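Hsc70 cochaperone (SGT) (Aspergillus fumigatus, PDB 3SZ7) acts as a co-chaperone that binds tail-anchored proteins bound for the endoplasmic reticulum and directs them to the GET pathway, docking heat-shock chaperones through its TPR domain. Local coordinates at residues 9-14 against 45-50; 20-25 against 52-57; 59-64 against 89-94; 80-85 against 102-107. One frame throughout, in Å; residues are numbered along the deposited sequence.

Interaction 1 of 4, residues 9-14 against 45-50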
loop_
_atom_site.group_PDB
_atom_site.type_symbol
_atom_site.label_atom_id
_atom_site.label_comp_id
_atom_site.label_asym_id
_atom_site.label_seq_id
_atom_site.Cartn_x
_atom_site.Cartn_y
_atom_site.Cartn_z
ATOM N N PRO A 9 -12.395 14.440 -20.319
ATOM C CA PRO A 9 -13.558 14.567 -19.437
ATOM C C PRO A 9 -14.234 13.215 -19.222
ATOM O O PRO A 9 -14.755 12.949 -18.139
ATOM C CB PRO A 9 -14.476 15.515 -20.211
ATOM C CG PRO A 9 -13.535 16.353 -21.014
ATOM C CD PRO A 9 -12.425 15.418 -21.421
ATOM N N GLU A 10 -14.209 12.366 -20.242
ATOM C CA GLU A 10 -14.812 11.040 -20.144
ATOM C C GLU A 10 -14.076 10.141 -19.149
ATOM O O GLU A 10 -14.704 9.484 -18.316
ATOM C CB GLU A 10 -14.855 10.361 -21.513
ATOM C CG GLU A 10 -15.578 9.021 -21.511
ATOM C CD GLU A 10 -15.600 8.367 -22.879
ATOM O OE1 GLU A 10 -14.956 8.901 -23.808
ATOM O OE2 GLU A 10 -16.262 7.318 -23.027
ATOM N N SER A 11 -12.750 10.095 -19.238
ATOM C CA SER A 11 -11.990 9.243 -18.325
ATOM C C SER A 11 -12.137 9.721 -16.881
ATOM O O SER A 11 -12.223 8.911 -15.958
ATOM C CB SER A 11 -10.515 9.132 -18.738
ATOM O OG SER A 11 -9.824 10.356 -18.579
ATOM N N ASP A 12 -12.191 11.036 -16.691
ATOM C CA ASP A 12 -12.393 11.598 -15.358
ATOM C C ASP A 12 -13.789 11.312 -14.815
ATOM O O ASP A 12 -13.961 11.122 -13.611
ATOM C CB ASP A 12 -12.125 13.103 -15.338
ATOM C CG ASP A 12 -10.645 13.434 -15.329
ATOM O OD1 ASP A 12 -9.847 12.630 -14.793
ATOM O OD2 ASP A 12 -10.277 14.506 -15.851
ATOM N N LYS A 13 -14.792 11.292 -15.689
ATOM C CA LYS A 13 -16.132 10.930 -15.247
ATOM C C LYS A 13 -16.100 9.501 -14.722
ATOM O O LYS A 13 -16.617 9.207 -13.644
ATOM C CB LYS A 13 -17.153 11.050 -16.383
ATOM C CG LYS A 13 -18.588 10.840 -15.928
ATOM C CD LYS A 13 -19.496 10.462 -17.086
ATOM C CE LYS A 13 -19.103 9.112 -17.668
ATOM N NZ LYS A 13 -20.059 8.649 -18.711
ATOM N N LEU A 14 -15.476 8.616 -15.491
ATOM C CA LEU A 14 -15.340 7.222 -15.094
ATOM C C LEU A 14 -14.606 7.091 -13.761
ATOM O O LEU A 14 -14.965 6.253 -12.932
ATOM C CB LEU A 14 -14.626 6.425 -16.187
ATOM C CG LEU A 14 -15.415 6.277 -17.490
ATOM C CD1 LEU A 14 -14.516 5.795 -18.622
ATOM C CD2 LEU A 14 -16.598 5.339 -17.294
ATOM N N PRO A 45 -1.247 7.692 -13.348
ATOM C CA PRO A 45 -0.926 7.388 -11.946
ATOM C C PRO A 45 -2.094 7.613 -10.988
ATOM O O PRO A 45 -2.196 6.898 -9.995
ATOM C CB PRO A 45 0.223 8.345 -11.628
ATOM C CG PRO A 45 0.098 9.447 -12.635
ATOM C CD PRO A 45 -0.432 8.800 -13.876
ATOM N N ILE A 46 -2.959 8.582 -11.272
ATOM C CA ILE A 46 -4.124 8.795 -10.421
ATOM C C ILE A 46 -5.095 7.633 -10.551
ATOM O O ILE A 46 -5.541 7.080 -9.548
ATOM C CB ILE A 46 -4.848 10.118 -10.740
ATOM C CG1 ILE A 46 -3.944 11.302 -10.395
ATOM C CG2 ILE A 46 -6.144 10.207 -9.952
ATOM C CD1 ILE A 46 -4.565 12.648 -10.701
ATOM N N TYR A 47 -5.410 7.257 -11.788
ATOM C CA TYR A 47 -6.318 6.141 -12.031
ATOM C C TYR A 47 -5.717 4.835 -11.524
ATOM O O TYR A 47 -6.424 3.991 -10.971
ATOM C CB TYR A 47 -6.648 6.009 -13.518
ATOM C CG TYR A 47 -7.241 7.244 -14.155
ATOM C CD1 TYR A 47 -7.793 8.259 -13.382
ATOM C CD2 TYR A 47 -7.252 7.390 -15.536
ATOM C CE1 TYR A 47 -8.339 9.392 -13.976
ATOM C CE2 TYR A 47 -7.794 8.506 -16.132
ATOM C CZ TYR A 47 -8.332 9.504 -15.351
ATOM O OH TYR A 47 -8.867 10.617 -15.957
ATOM N N LEU A 48 -4.411 4.667 -11.713
ATOM C CA LEU A 48 -3.728 3.475 -11.208
ATOM C C LEU A 48 -3.794 3.370 -9.694
ATOM O O LEU A 48 -4.056 2.295 -9.147
ATOM C CB LEU A 48 -2.266 3.441 -11.657
ATOM C CG LEU A 48 -2.011 3.036 -13.109
ATOM C CD1 LEU A 48 -0.549 3.239 -13.449
ATOM C CD2 LEU A 48 -2.424 1.587 -13.315
ATOM N N SER A 49 -3.546 4.482 -9.011
ATOM C CA SER A 49 -3.506 4.453 -7.554
ATOM C C SER A 49 -4.900 4.256 -6.981
ATOM O O SER A 49 -5.062 3.628 -5.938
ATOM C CB SER A 49 -2.850 5.711 -6.996
ATOM O OG SER A 49 -1.516 5.810 -7.471
ATOM N N ASN A 50 -5.908 4.775 -7.678
ATOM C CA ASN A 50 -7.289 4.495 -7.306
ATOM C C ASN A 50 -7.661 3.024 -7.487
ATOM O O ASN A 50 -8.278 2.432 -6.611
ATOM C CB ASN A 50 -8.265 5.408 -8.056
ATOM C CG ASN A 50 -8.322 6.808 -7.472
ATOM O OD1 ASN A 50 -7.625 7.121 -6.505
ATOM N ND2 ASN A 50 -9.146 7.662 -8.064
#
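Y47 reaches from helix 45-57 to helix 9-23 and sets its hydroxyl between the side chains of S11 and D12. The phenol arrives with its OH leading, and both partner oxygens sit at the edge of the ring, near its plane. The D12 carboxylate crosses the ring at about a right angle, the two planes 82° apart. Two hydrogen bonds grip the phenol oxygen. S11 OG donates to Y47 OH at 2.8 Å. Y47 OH donates to D12 OD1 at 2.5 Å, a short bond that meets OD1 from above the carboxylate plane, 55° out of it. The S11 hydroxyl lies between its backbone N and carbonyl carbon (chi1 68°), which turns OG to the Y47 side while it also accepts from T8 N. The chain of bonds therefore runs from T8 N through S11 and Y47 to D12, and each link probably polarises the next. S11 CB adds an apolar touch, 3.8 Å from Y47 CE2. The backbones stay apart, with D12 CA and Y47 CA 8.8 Å from each other, and the long tyrosine fills the span. L38 of helix 27-40 and K15 also touch Y47. By the predicted repeat limits, S11 and D12 belong to the first TPR and Y47 to the second. Such a bridge between the first helices of successive hairpins fits the stacked array of a TPR domain.

Interaction 2 of 4, residues 20-25 against 52-57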
loop_
_atom_site.group_PDB
_atom_site.type_symbol
_atom_site.label_atom_id
_atom_site.label_comp_id
_atom_site.label_asym_id
_atom_site.label_seq_id
_atom_site.Cartn_x
_atom_site.Cartn_y
_atom_site.Cartn_z
ATOM N N ALA A 20 -17.180 6.819 -6.473
ATOM C CA ALA A 20 -18.491 6.634 -5.864
ATOM C C ALA A 20 -18.737 5.164 -5.541
ATOM O O ALA A 20 -19.338 4.838 -4.519
ATOM C CB ALA A 20 -19.586 7.174 -6.776
ATOM N N ALA A 21 -18.270 4.281 -6.418
ATOM C CA ALA A 21 -18.390 2.847 -6.191
ATOM C C ALA A 21 -17.614 2.439 -4.937
ATOM O O ALA A 21 -18.112 1.677 -4.108
ATOM C CB ALA A 21 -17.900 2.072 -7.408
ATOM N N MET A 22 -16.394 2.953 -4.807
ATOM C CA MET A 22 -15.592 2.732 -3.607
ATOM C C MET A 22 -16.358 3.124 -2.348
ATOM O O MET A 22 -16.359 2.395 -1.359
ATOM C CB MET A 22 -14.285 3.527 -3.681
ATOM C CG MET A 22 -13.285 2.990 -4.683
ATOM S SD MET A 22 -12.645 1.378 -4.197
ATOM C CE MET A 22 -11.756 1.795 -2.701
ATOM N N ALA A 23 -17.009 4.282 -2.388
ATOM C CA ALA A 23 -17.766 4.773 -1.240
ATOM C C ALA A 23 -18.867 3.796 -0.841
ATOM O O ALA A 23 -19.194 3.660 0.338
ATOM C CB ALA A 23 -18.354 6.143 -1.535
ATOM N N ARG A 24 -19.431 3.114 -1.833
ATOM C CA ARG A 24 -20.512 2.161 -1.603
ATOM C C ARG A 24 -19.975 0.765 -1.310
ATOM O O ARG A 24 -20.747 -0.164 -1.066
ATOM C CB ARG A 24 -21.450 2.114 -2.813
ATOM C CG ARG A 24 -22.181 3.416 -3.089
ATOM C CD ARG A 24 -23.205 3.239 -4.199
ATOM N NE ARG A 24 -22.573 2.929 -5.479
ATOM C CZ ARG A 24 -23.237 2.553 -6.567
ATOM N NH1 ARG A 24 -24.558 2.430 -6.533
ATOM N NH2 ARG A 24 -22.580 2.296 -7.690
ATOM N N LYS A 25 -18.651 0.631 -1.341
ATOM C CA LYS A 25 -17.973 -0.639 -1.101
ATOM C C LYS A 25 -18.201 -1.652 -2.223
ATOM O O LYS A 25 -18.068 -2.860 -2.021
ATOM C CB LYS A 25 -18.374 -1.220 0.259
ATOM C CG LYS A 25 -18.159 -0.252 1.409
ATOM C CD LYS A 25 -18.452 -0.895 2.753
ATOM C CE LYS A 25 -18.322 0.121 3.873
ATOM N NZ LYS A 25 -16.998 0.802 3.839
ATOM N N ALA A 52 -5.626 0.596 -7.418
ATOM C CA ALA A 52 -4.864 -0.085 -6.370
ATOM C C ALA A 52 -5.637 -0.103 -5.057
ATOM O O ALA A 52 -5.634 -1.102 -4.344
ATOM C CB ALA A 52 -3.497 0.567 -6.176
ATOM N N ALA A 53 -6.305 1.001 -4.740
ATOM C CA ALA A 53 -7.075 1.080 -3.502
ATOM C C ALA A 53 -8.219 0.078 -3.530
ATOM O O ALA A 53 -8.545 -0.544 -2.509
ATOM C CB ALA A 53 -7.611 2.490 -3.287
ATOM N N ALA A 54 -8.830 -0.073 -4.704
ATOM C CA ALA A 54 -9.949 -0.993 -4.875
ATOM C C ALA A 54 -9.481 -2.442 -4.777
ATOM O O ALA A 54 -10.160 -3.288 -4.182
ATOM C CB ALA A 54 -10.648 -0.737 -6.213
ATOM N N TYR A 55 -8.318 -2.730 -5.355
ATOM C CA TYR A 55 -7.734 -4.057 -5.229
ATOM C C TYR A 55 -7.428 -4.368 -3.762
ATOM O O TYR A 55 -7.763 -5.442 -3.273
ATOM C CB TYR A 55 -6.474 -4.184 -6.085
ATOM C CG TYR A 55 -6.756 -4.509 -7.539
ATOM C CD1 TYR A 55 -7.649 -5.515 -7.884
ATOM C CD2 TYR A 55 -6.130 -3.808 -8.562
ATOM C CE1 TYR A 55 -7.909 -5.818 -9.214
ATOM C CE2 TYR A 55 -6.384 -4.102 -9.890
ATOM C CZ TYR A 55 -7.274 -5.108 -10.207
ATOM O OH TYR A 55 -7.528 -5.404 -11.527
ATOM N N SER A 56 -6.803 -3.422 -3.065
ATOM C CA SER A 56 -6.473 -3.609 -1.648
ATOM C C SER A 56 -7.716 -3.851 -0.793
ATOM O O SER A 56 -7.715 -4.721 0.080
ATOM C CB SER A 56 -5.691 -2.413 -1.097
ATOM O OG SER A 56 -4.338 -2.429 -1.517
ATOM N N ALA A 57 -8.769 -3.079 -1.043
ATOM C CA ALA A 57 -10.003 -3.206 -0.273
ATOM C C ALA A 57 -10.627 -4.577 -0.474
ATOM O O ALA A 57 -11.271 -5.114 0.427
ATOM C CB ALA A 57 -10.989 -2.105 -0.653
#
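M22 O accepts a hydrogen bond from K25 N at 2.9 Å, one of the bonds that close helix 9-23. K25 has a positive phi (69°) and ends the helix in a Schellman motif. From this last turn, the M22 side chain reaches across to helix 45-57. Its CG sits anti to the carbonyl carbon (chi1 -71°), and the chain bends again at chi2 and chi3. The hooked chain lays SD against the methyl of A54, with M22 SD and A54 CB 3.5 Å apart. The terminal methyl then passes on to the neighbouring alanines: M22 CE is 4.2 Å from A53 CB and 4.5 Å from A57 CB. By the predicted repeat limits, small alanines of the second TPR hairpin receive the longer M22 side chain of the first, which brings the first helices of the two hairpins together. The contact is by van der Waals packing, and M22 CE also lies 4.0 Å from A53 O. M22 CA and A54 CA come to 6.9 Å, nearer than the tyrosine-bridged ends of the same helices. Helix 27-40 touches both segments: Y34 meets M22, I31 meets A54 and Y27 meets A57.

Interaction 3 of 4, residues 59-64 against 89-94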
loop_
_atom_site.group_PDB
_atom_site.type_symbol
_atom_site.label_atom_id
_atom_site.label_comp_id
_atom_site.label_asym_id
_atom_site.label_seq_id
_atom_site.Cartn_x
_atom_site.Cartn_y
_atom_site.Cartn_z
ATOM N N GLY A 59 -8.913 -7.276 -1.028
ATOM C CA GLY A 59 -7.964 -8.279 -0.579
ATOM C C GLY A 59 -7.007 -8.782 -1.641
ATOM O O GLY A 59 -6.317 -9.778 -1.435
ATOM N N GLN A 60 -6.960 -8.099 -2.779
ATOM C CA GLN A 60 -6.110 -8.535 -3.883
ATOM C C GLN A 60 -4.802 -7.762 -3.860
ATOM O O GLN A 60 -4.572 -6.871 -4.679
ATOM C CB GLN A 60 -6.831 -8.334 -5.213
ATOM C CG GLN A 60 -8.088 -9.181 -5.335
ATOM C CD GLN A 60 -8.846 -8.910 -6.614
ATOM O OE1 GLN A 60 -8.549 -9.487 -7.660
ATOM N NE2 GLN A 60 -9.831 -8.026 -6.539
ATOM N N HIS A 61 -3.949 -8.110 -2.905
ATOM C CA HIS A 61 -2.761 -7.319 -2.616
ATOM C C HIS A 61 -1.716 -7.324 -3.731
ATOM O O HIS A 61 -1.044 -6.321 -3.950
ATOM C CB HIS A 61 -2.154 -7.772 -1.285
ATOM C CG HIS A 61 -3.158 -7.871 -0.181
ATOM N ND1 HIS A 61 -3.944 -6.809 0.201
ATOM C CD2 HIS A 61 -3.515 -8.913 0.608
ATOM C CE1 HIS A 61 -4.737 -7.187 1.191
ATOM N NE2 HIS A 61 -4.498 -8.459 1.453
ATOM N N GLU A 62 -1.575 -8.441 -4.437
ATOM C CA GLU A 62 -0.602 -8.497 -5.527
ATOM C C GLU A 62 -1.007 -7.560 -6.657
ATOM O O GLU A 62 -0.168 -6.853 -7.224
ATOM C CB GLU A 62 -0.419 -9.927 -6.052
ATOM C CG GLU A 62 0.152 -10.883 -5.017
ATOM C CD GLU A 62 0.642 -12.187 -5.624
ATOM O OE1 GLU A 62 0.689 -12.288 -6.868
ATOM O OE2 GLU A 62 0.986 -13.111 -4.854
ATOM N N LYS A 63 -2.293 -7.559 -6.986
ATOM C CA LYS A 63 -2.792 -6.677 -8.029
ATOM C C LYS A 63 -2.677 -5.221 -7.592
ATOM O O LYS A 63 -2.324 -4.352 -8.395
ATOM C CB LYS A 63 -4.238 -7.018 -8.395
ATOM C CG LYS A 63 -4.408 -8.402 -9.015
ATOM C CD LYS A 63 -5.628 -8.470 -9.914
ATOM C CE LYS A 63 -5.348 -7.827 -11.265
ATOM N NZ LYS A 63 -4.363 -8.612 -12.061
ATOM N N ALA A 64 -2.972 -4.960 -6.320
ATOM C CA ALA A 64 -2.808 -3.621 -5.761
ATOM C C ALA A 64 -1.357 -3.163 -5.900
ATOM O O ALA A 64 -1.089 -2.036 -6.324
ATOM C CB ALA A 64 -3.235 -3.600 -4.286
ATOM N N ARG A 89 2.285 -3.880 0.025
ATOM C CA ARG A 89 3.417 -4.723 0.417
ATOM C C ARG A 89 3.287 -5.172 1.869
ATOM O O ARG A 89 3.607 -6.310 2.206
ATOM C CB ARG A 89 4.739 -3.991 0.196
ATOM C CG ARG A 89 5.084 -3.798 -1.284
ATOM C CD ARG A 89 6.429 -3.107 -1.467
ATOM N NE ARG A 89 6.841 -3.065 -2.870
ATOM C CZ ARG A 89 7.852 -2.328 -3.322
ATOM N NH1 ARG A 89 8.545 -1.571 -2.481
ATOM N NH2 ARG A 89 8.168 -2.340 -4.614
ATOM N N PHE A 90 2.807 -4.273 2.722
ATOM C CA PHE A 90 2.596 -4.603 4.125
ATOM C C PHE A 90 1.630 -5.774 4.232
ATOM O O PHE A 90 1.859 -6.716 4.996
ATOM C CB PHE A 90 2.048 -3.379 4.869
ATOM C CG PHE A 90 1.934 -3.568 6.353
ATOM C CD1 PHE A 90 0.853 -4.243 6.901
ATOM C CD2 PHE A 90 2.904 -3.064 7.199
ATOM C CE1 PHE A 90 0.753 -4.411 8.269
ATOM C CE2 PHE A 90 2.813 -3.233 8.571
ATOM C CZ PHE A 90 1.730 -3.903 9.105
ATOM N N ASP A 91 0.563 -5.728 3.433
ATOM C CA ASP A 91 -0.470 -6.761 3.457
ATOM C C ASP A 91 0.012 -8.072 2.827
ATOM O O ASP A 91 -0.613 -9.123 2.994
ATOM C CB ASP A 91 -1.741 -6.263 2.764
ATOM C CG ASP A 91 -2.451 -5.175 3.558
ATOM O OD1 ASP A 91 -2.230 -5.083 4.787
ATOM O OD2 ASP A 91 -3.241 -4.416 2.954
ATOM N N MET A 92 1.128 -8.010 2.108
ATOM C CA MET A 92 1.765 -9.226 1.602
ATOM C C MET A 92 2.881 -9.708 2.534
ATOM O O MET A 92 3.616 -10.636 2.200
ATOM C CB MET A 92 2.314 -9.007 0.186
ATOM C CG MET A 92 1.242 -8.763 -0.856
ATOM S SD MET A 92 1.873 -8.709 -2.544
ATOM C CE MET A 92 2.866 -7.226 -2.494
ATOM N N ALA A 93 3.002 -9.076 3.698
ATOM C CA ALA A 93 4.077 -9.392 4.648
ATOM C C ALA A 93 5.472 -9.139 4.062
ATOM O O ALA A 93 6.464 -9.735 4.493
ATOM C CB ALA A 93 3.952 -10.842 5.162
ATOM N N ASP A 94 5.537 -8.254 3.074
ATOM C CA ASP A 94 6.814 -7.784 2.546
ATOM C C ASP A 94 7.172 -6.502 3.282
ATOM O O ASP A 94 7.064 -5.399 2.740
ATOM C CB ASP A 94 6.712 -7.534 1.041
ATOM C CG ASP A 94 7.965 -6.895 0.466
ATOM O OD1 ASP A 94 9.028 -6.927 1.131
ATOM O OD2 ASP A 94 7.882 -6.370 -0.660
HETATM O O HOH W 1 -3.319 -4.031 0.270
#
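H61 and D91 both place CG anti to the carbonyl carbon, with chi1 -70° at D91, and this brings the imidazole beneath the D91 methylene. The contact joins the start of helix 61-74 to the end of helix 79-91, a junction between the predicted second and third TPR repeats. D91 CB stands over one face of the H61 ring, 3.5 Å from its centroid and 12° off the ring normal, which makes a CH-pi contact. The carboxylate plane is tilted 55° from the ring, so the methylene and not the carboxylate faces it. On the opposite face the carbonyl oxygen G59 O lies toward the rim, so the ring is held between two groups. The turns on both sides have the same design: G59 and A93, each with a positive phi, are the C-prime residues of Schellman motifs that end helices 45-57 and 79-91. D94 then stands at the N-cap of the next helix, its OD1 bonded to G97 N. Next to the ring, M92 packs along the first turn of helix 61-74. M92 CG is 3.6 Å from H61 CB. Its chain bends at chi3, and M92 SD lies 3.7 Å from E62 CG, the two side chains crossing at about a right angle. This is a surface contact, and a water completes it. The water donates to D91 OD2 at 2.7 Å and lies 2.8 Å from H61 ND1, tying the imidazole to the carboxylate.

Interaction 4 of 4, residues 80-85 against 102-107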
loop_
_atom_site.group_PDB
_atom_site.type_symbol
_atom_site.label_atom_id
_atom_site.label_comp_id
_atom_site.label_asym_id
_atom_site.label_seq_id
_atom_site.Cartn_x
_atom_site.Cartn_y
_atom_site.Cartn_z
ATOM N N LYS A 80 0.928 9.658 -3.160
ATOM C CA LYS A 80 -0.173 8.729 -2.895
ATOM C C LYS A 80 0.120 7.321 -3.418
ATOM O O LYS A 80 -0.232 6.330 -2.777
ATOM C CB LYS A 80 -1.505 9.247 -3.456
ATOM C CG LYS A 80 -2.731 8.534 -2.886
ATOM C CD LYS A 80 -4.043 9.098 -3.435
ATOM C CE LYS A 80 -4.310 10.512 -2.941
ATOM N NZ LYS A 80 -4.751 10.564 -1.518
ATOM N N ALA A 81 0.774 7.231 -4.570
ATOM C CA ALA A 81 1.107 5.935 -5.150
ATOM C C ALA A 81 2.042 5.149 -4.235
ATOM O O ALA A 81 1.901 3.937 -4.090
ATOM C CB ALA A 81 1.725 6.105 -6.535
ATOM N N TRP A 82 2.986 5.845 -3.609
ATOM C CA TRP A 82 3.929 5.196 -2.700
ATOM C C TRP A 82 3.215 4.703 -1.448
ATOM O O TRP A 82 3.553 3.648 -0.904
ATOM C CB TRP A 82 5.058 6.147 -2.302
ATOM C CG TRP A 82 6.033 6.433 -3.395
ATOM C CD1 TRP A 82 6.187 7.610 -4.069
ATOM C CD2 TRP A 82 6.997 5.524 -3.943
ATOM N NE1 TRP A 82 7.194 7.491 -5.002
ATOM C CE2 TRP A 82 7.700 6.223 -4.948
ATOM C CE3 TRP A 82 7.329 4.190 -3.686
ATOM C CZ2 TRP A 82 8.720 5.626 -5.695
ATOM C CZ3 TRP A 82 8.345 3.603 -4.430
ATOM C CH2 TRP A 82 9.027 4.323 -5.419
ATOM N N SER A 83 2.237 5.476 -0.986
ATOM C CA SER A 83 1.456 5.082 0.181
ATOM C C SER A 83 0.649 3.820 -0.113
ATOM O O SER A 83 0.546 2.927 0.732
ATOM C CB SER A 83 0.532 6.216 0.623
ATOM O OG SER A 83 -0.141 5.867 1.819
ATOM N N ARG A 84 0.072 3.757 -1.312
ATOM C CA ARG A 84 -0.669 2.584 -1.764
ATOM C C ARG A 84 0.236 1.370 -1.849
ATOM O O ARG A 84 -0.148 0.279 -1.441
ATOM C CB ARG A 84 -1.266 2.826 -3.149
ATOM C CG ARG A 84 -2.281 3.929 -3.195
ATOM C CD ARG A 84 -3.674 3.393 -2.979
ATOM N NE ARG A 84 -4.641 4.475 -3.056
ATOM C CZ ARG A 84 -5.259 4.997 -2.005
ATOM N NH1 ARG A 84 -5.028 4.515 -0.791
ATOM N NH2 ARG A 84 -6.121 5.988 -2.171
ATOM N N LEU A 85 1.431 1.569 -2.395
ATOM C CA LEU A 85 2.403 0.489 -2.540
ATOM C C LEU A 85 2.857 -0.026 -1.176
ATOM O O LEU A 85 3.015 -1.228 -0.972
ATOM C CB LEU A 85 3.613 0.974 -3.335
ATOM C CG LEU A 85 4.710 -0.062 -3.578
ATOM C CD1 LEU A 85 4.114 -1.320 -4.193
ATOM C CD2 LEU A 85 5.795 0.518 -4.479
ATOM N N TYR A 102 7.171 3.399 1.885
ATOM C CA TYR A 102 6.743 4.501 2.747
ATOM C C TYR A 102 7.810 5.588 2.839
ATOM O O TYR A 102 7.490 6.774 2.864
ATOM C CB TYR A 102 6.369 4.013 4.145
ATOM C CG TYR A 102 4.995 3.381 4.214
ATOM C CD1 TYR A 102 3.867 4.090 3.822
ATOM C CD2 TYR A 102 4.826 2.091 4.697
ATOM C CE1 TYR A 102 2.610 3.530 3.896
ATOM C CE2 TYR A 102 3.577 1.518 4.771
ATOM C CZ TYR A 102 2.472 2.243 4.373
ATOM O OH TYR A 102 1.223 1.690 4.452
ATOM N N GLU A 103 9.079 5.184 2.907
ATOM C CA GLU A 103 10.159 6.157 2.956
ATOM C C GLU A 103 10.179 7.009 1.694
ATOM O O GLU A 103 10.311 8.226 1.763
ATOM C CB GLU A 103 11.507 5.472 3.163
ATOM C CG GLU A 103 11.683 4.916 4.561
ATOM C CD GLU A 103 12.919 4.042 4.692
ATOM O OE1 GLU A 103 13.386 3.500 3.665
ATOM O OE2 GLU A 103 13.422 3.901 5.824
ATOM N N LYS A 104 10.043 6.373 0.537
ATOM C CA LYS A 104 10.005 7.129 -0.711
ATOM C C LYS A 104 8.750 7.995 -0.820
ATOM O O LYS A 104 8.781 9.088 -1.403
ATOM C CB LYS A 104 10.132 6.192 -1.907
ATOM C CG LYS A 104 11.485 5.480 -1.960
ATOM C CD LYS A 104 11.686 4.744 -3.271
ATOM C CE LYS A 104 13.060 4.082 -3.325
ATOM N NZ LYS A 104 14.140 5.058 -3.025
ATOM N N GLY A 105 7.645 7.516 -0.258
ATOM C CA GLY A 105 6.416 8.291 -0.249
ATOM C C GLY A 105 6.578 9.543 0.589
ATOM O O GLY A 105 6.118 10.620 0.219
ATOM N N ILE A 106 7.249 9.394 1.725
ATOM C CA ILE A 106 7.470 10.505 2.639
ATOM C C ILE A 106 8.347 11.576 1.987
ATOM O O ILE A 106 8.067 12.772 2.102
ATOM C CB ILE A 106 8.082 10.005 3.965
ATOM C CG1 ILE A 106 6.997 9.346 4.818
ATOM C CG2 ILE A 106 8.754 11.142 4.719
ATOM C CD1 ILE A 106 7.527 8.572 6.021
ATOM N N GLU A 107 9.392 11.146 1.287
ATOM C CA GLU A 107 10.231 12.081 0.534
ATOM C C GLU A 107 9.451 12.799 -0.571
ATOM O O GLU A 107 9.570 14.012 -0.745
ATOM C CB GLU A 107 11.451 11.361 -0.057
ATOM C CG GLU A 107 12.401 10.798 0.987
ATOM C CD GLU A 107 13.563 10.043 0.370
ATOM O OE1 GLU A 107 13.535 9.799 -0.856
ATOM O OE2 GLU A 107 14.505 9.693 1.113
HETATM O O HOH W 2 -0.882 3.444 3.611
#
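W82 packs on K104 and G105, its indole lying against the helix opposite. K104 CB stands over the centre of the six-membered ring, 3.7 Å from its centroid and 8° off the normal, a CH-pi contact. Further out, K104 CD touches W82 CH2 at 3.4 Å, so the aliphatic part of the lysine runs over the ring while its chain bends at chi4 and leads the amine away. At the base of the indole the backbones close in: W82 CB is 3.3 Å from G105 CA. Because G105 lacks a CB, which would collide with W82 CB, the CA atoms of W82 and G105 can come to 4.7 Å. Beside them the Y102 ring reaches S83, with Y102 CE1 3.8 Å from S83 O. A water at the ring edge links Y102 OH, 2.9 Å away, to S83 OG. In the next shell, W82 NE1 is hydrogen-bonded to P76 O, which should help to hold the rotation of the indole, and T72, A101 and A108 also touch W82. T124 of helix 115-133 packs on Y102. The helix axes approach to 7.9 Å and run 163° apart. This close antiparallel pair, with a glycine at the tight point, is the helical hairpin of a TPR unit, here the predicted third repeat.

Overall arrangement
The four interactions follow the helices of the TPR domain from one end toward the other. Interactions 1 and 2 share helices 9-23 and 45-57 and lie 13 Å apart between centres, so together they pin that pair at two levels. Interaction 3 joins helix 61-74 to helix 79-91, and interaction 4 pairs helix 79-91 with helix 95-109; their centres are 15 Å apart. Interactions 1 and 2 close before 3 and 4 open along the chain. Some touch: R84 NE meets S49 O in a weak hydrogen bond between 1 and 4, and Y55 O probably accepts from Q60 N between 2 and 3. The linked hairpins form the domain that binds HSC-family chaperones.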